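PDB 6AEM: PKD domain from Vibrio anguillarum, which binds calcium as a PKD domain of the protease Epp, probably as an accessory module with an E-set beta-sandwich fold whose precise role is unsettled. Local coordinates for residues V9-L14 against F24-D29. Residues are numbered along the deposited sequence; the frame is centred on the assembly and turned at random. Where two conformers were deposited one is given.
Sequences VANFEL and FNYSHD. With ZN (zinc ion), chain D; CA (calcium ion), chain C.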
loop_
_atom_site.group_PDB
_atom_site.type_symbol
_atom_site.label_atom_id
_atom_site.label_comp_id
_atom_site.label_asym_id
_atom_site.label_seq_id
_atom_site.Cartn_x
_atom_site.Cartn_y
_atom_site.Cartn_z
ATOM N N VAL A 9 -9.596 4.065 -6.779
ATOM C CA VAL A 9 -8.364 3.635 -7.447
ATOM C C VAL A 9 -7.279 3.451 -6.392
ATOM O O VAL A 9 -6.927 4.395 -5.692
ATOM C CB VAL A 9 -7.899 4.668 -8.485
ATOM C CG1 VAL A 9 -6.598 4.219 -9.132
ATOM C CG2 VAL A 9 -8.965 4.909 -9.539
ATOM N N ALA A 10 -6.778 2.231 -6.250
ATOM C CA ALA A 10 -5.670 1.905 -5.356
ATOM C C ALA A 10 -4.381 1.855 -6.163
ATOM O O ALA A 10 -4.291 1.132 -7.159
ATOM C CB ALA A 10 -5.868 0.563 -4.665
ATOM N N ASN A 11 -3.407 2.668 -5.779
ATOM C CA ASN A 11 -2.111 2.612 -6.436
ATOM C C ASN A 11 -1.056 3.236 -5.547
ATOM O O ASN A 11 -1.352 4.071 -4.699
ATOM C CB ASN A 11 -2.127 3.330 -7.774
ATOM C CG ASN A 11 -0.891 3.049 -8.572
ATOM O OD1 ASN A 11 -0.221 2.022 -8.386
ATOM N ND2 ASN A 11 -0.568 3.953 -9.472
ATOM N N PHE A 12 0.189 2.815 -5.773
ATOM C CA PHE A 12 1.306 3.258 -4.957
ATOM C C PHE A 12 2.601 2.937 -5.681
ATOM O O PHE A 12 2.626 2.172 -6.645
ATOM C CB PHE A 12 1.247 2.633 -3.544
ATOM C CG PHE A 12 1.404 1.123 -3.530
ATOM C CD1 PHE A 12 2.661 0.549 -3.378
ATOM C CD2 PHE A 12 0.302 0.288 -3.638
ATOM C CE1 PHE A 12 2.815 -0.843 -3.374
ATOM C CE2 PHE A 12 0.447 -1.079 -3.612
ATOM C CZ PHE A 12 1.705 -1.639 -3.480
ATOM N N GLU A 13 3.674 3.508 -5.160
ATOM C CA GLU A 13 5.032 3.193 -5.548
ATOM C C GLU A 13 5.834 3.068 -4.274
ATOM O O GLU A 13 5.596 3.801 -3.312
ATOM C CB GLU A 13 5.578 4.330 -6.383
ATOM C CG GLU A 13 7.031 4.213 -6.800
ATOM C CD GLU A 13 7.475 5.353 -7.727
ATOM O OE1 GLU A 13 6.612 6.027 -8.312
ATOM O OE2 GLU A 13 8.715 5.604 -7.921
ATOM N N LEU A 14 6.813 2.169 -4.284
ATOM C CA LEU A 14 7.680 1.964 -3.133
ATOM C C LEU A 14 9.064 2.541 -3.371
ATOM O O LEU A 14 9.607 2.460 -4.474
ATOM C CB LEU A 14 7.812 0.475 -2.809
ATOM C CG LEU A 14 6.466 -0.201 -2.556
ATOM C CD1 LEU A 14 6.671 -1.691 -2.344
ATOM C CD2 LEU A 14 5.791 0.422 -1.361
ATOM N N PHE A 24 4.780 5.777 -1.503
ATOM C CA PHE A 24 4.153 6.948 -2.092
ATOM C C PHE A 24 2.779 6.463 -2.512
ATOM O O PHE A 24 2.677 5.555 -3.327
ATOM C CB PHE A 24 4.919 7.473 -3.321
ATOM C CG PHE A 24 6.388 7.724 -3.093
ATOM C CD1 PHE A 24 6.813 8.467 -2.028
ATOM C CD2 PHE A 24 7.343 7.223 -3.986
ATOM C CE1 PHE A 24 8.160 8.699 -1.830
ATOM C CE2 PHE A 24 8.695 7.465 -3.785
ATOM C CZ PHE A 24 9.080 8.184 -2.710
ATOM N N ASN A 25 1.748 7.094 -1.996
ATOM C CA ASN A 25 0.388 6.612 -2.190
ATOM C C ASN A 25 -0.284 7.455 -3.272
ATOM O O ASN A 25 -0.416 8.670 -3.128
ATOM C CB ASN A 25 -0.404 6.683 -0.886
ATOM C CG ASN A 25 -1.678 5.842 -0.944
ATOM O OD1 ASN A 25 -2.254 5.623 -2.017
ATOM N ND2 ASN A 25 -2.106 5.338 0.198
ATOM N N TYR A 26 -0.664 6.817 -4.366
ATOM C CA TYR A 26 -1.317 7.501 -5.475
ATOM C C TYR A 26 -2.805 7.195 -5.541
ATOM O O TYR A 26 -3.437 7.408 -6.585
ATOM C CB TYR A 26 -0.650 7.098 -6.793
ATOM C CG TYR A 26 0.858 7.270 -6.824
ATOM C CD1 TYR A 26 1.491 8.305 -6.122
ATOM C CD2 TYR A 26 1.647 6.421 -7.563
ATOM C CE1 TYR A 26 2.873 8.481 -6.168
ATOM C CE2 TYR A 26 3.030 6.584 -7.614
ATOM C CZ TYR A 26 3.624 7.608 -6.905
ATOM O OH TYR A 26 4.998 7.791 -6.947
ATOM N N SER A 27 -3.362 6.621 -4.477
ATOM C CA SER A 27 -4.762 6.206 -4.456
ATOM C C SER A 27 -5.679 7.417 -4.378
ATOM O O SER A 27 -5.362 8.434 -3.747
ATOM C CB SER A 27 -5.023 5.265 -3.282
ATOM O OG SER A 27 -4.167 4.117 -3.292
ATOM N N HIS A 28 -6.839 7.296 -4.995
ATOM C CA HIS A 28 -7.792 8.400 -5.043
ATOM C C HIS A 28 -9.131 7.849 -5.485
ATOM O O HIS A 28 -9.220 6.749 -6.022
ATOM C CB HIS A 28 -7.311 9.520 -6.006
ATOM C CG HIS A 28 -7.146 9.057 -7.414
ATOM N ND1 HIS A 28 -6.095 8.270 -7.829
ATOM C CD2 HIS A 28 -7.930 9.237 -8.502
ATOM C CE1 HIS A 28 -6.241 7.991 -9.110
ATOM N NE2 HIS A 28 -7.342 8.572 -9.546
ATOM N N ASP A 29 -10.169 8.650 -5.274
ATOM C CA ASP A 29 -11.520 8.332 -5.734
ATOM C C ASP A 29 -11.939 9.411 -6.731
ATOM O O ASP A 29 -11.961 10.597 -6.392
ATOM C CB ASP A 29 -12.474 8.264 -4.538
ATOM C CG ASP A 29 -13.819 7.637 -4.868
ATOM O OD1 ASP A 29 -13.857 6.732 -5.711
ATOM O OD2 ASP A 29 -14.830 8.017 -4.248
HETATM ZN ZN ZN D . -7.853 8.938 -11.514
HETATM CA CA CA C . -16.314 6.501 -5.468
HETATM O O HOH W 1 -17.706 7.769 -4.001
#
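The open end of the beta hairpin formed by strands 12-17 and 20-25 in the PKD beta-sandwich brings Val9-Glu13 alongside Phe24-His28, the two running antiparallel. Glu13 and Phe24 form a hydrogen-bonded pair, their N and O atoms joined in both directions, and Phe12 faces Asn25 as the next, non-hydrogen-bonded pair. Pairing resumes at a single bridge, where Val9 N reaches His28 O at 2.8 Å and His28 N returns to Val9 O. Between the Phe12-Asn25 pair and this bridge, regular pairing is interrupted. Tyr26 N still donates to Asn11 O, but from 41° above the carbonyl plane, and Asn11 N finds a side chain, Ser27 OG, at 3.0 Å with an N-H...O angle of 162°. Asn25 OD1 accepts from Ser27 N at 2.9 Å, closing an Asx turn, while Asn25 ND2 bonds Met50 O. Along the outer surface, in the conformer given, Asn11 ND2 lies at the edge of the Tyr26 ring; Asn11 OD1 is held by Arg80. Glu13 CB lies 3.6 Å from Tyr26 CE2. Beyond it the chain is extended, with CG anti to the backbone N (chi1 176°), which carries the carboxylate to Tyr26 OH; OE1 receives the phenol proton, Tyr26 OH lying 2.8 Å away above the carboxylate plane. At the metal-bearing end, Asp29 chelates calcium through both carboxylate oxygens, in a site completed by Asn5, Gln6, Asp31, Asp70 and water. The His28 imidazole has Val9 CB over one face, 4.1 Å from its centroid. Its orientation is set by two bonds: ND1 donates in the ring plane to Tyr26 O, and NE2 binds zinc, which Glu30 also ligates, at 2.1 Å.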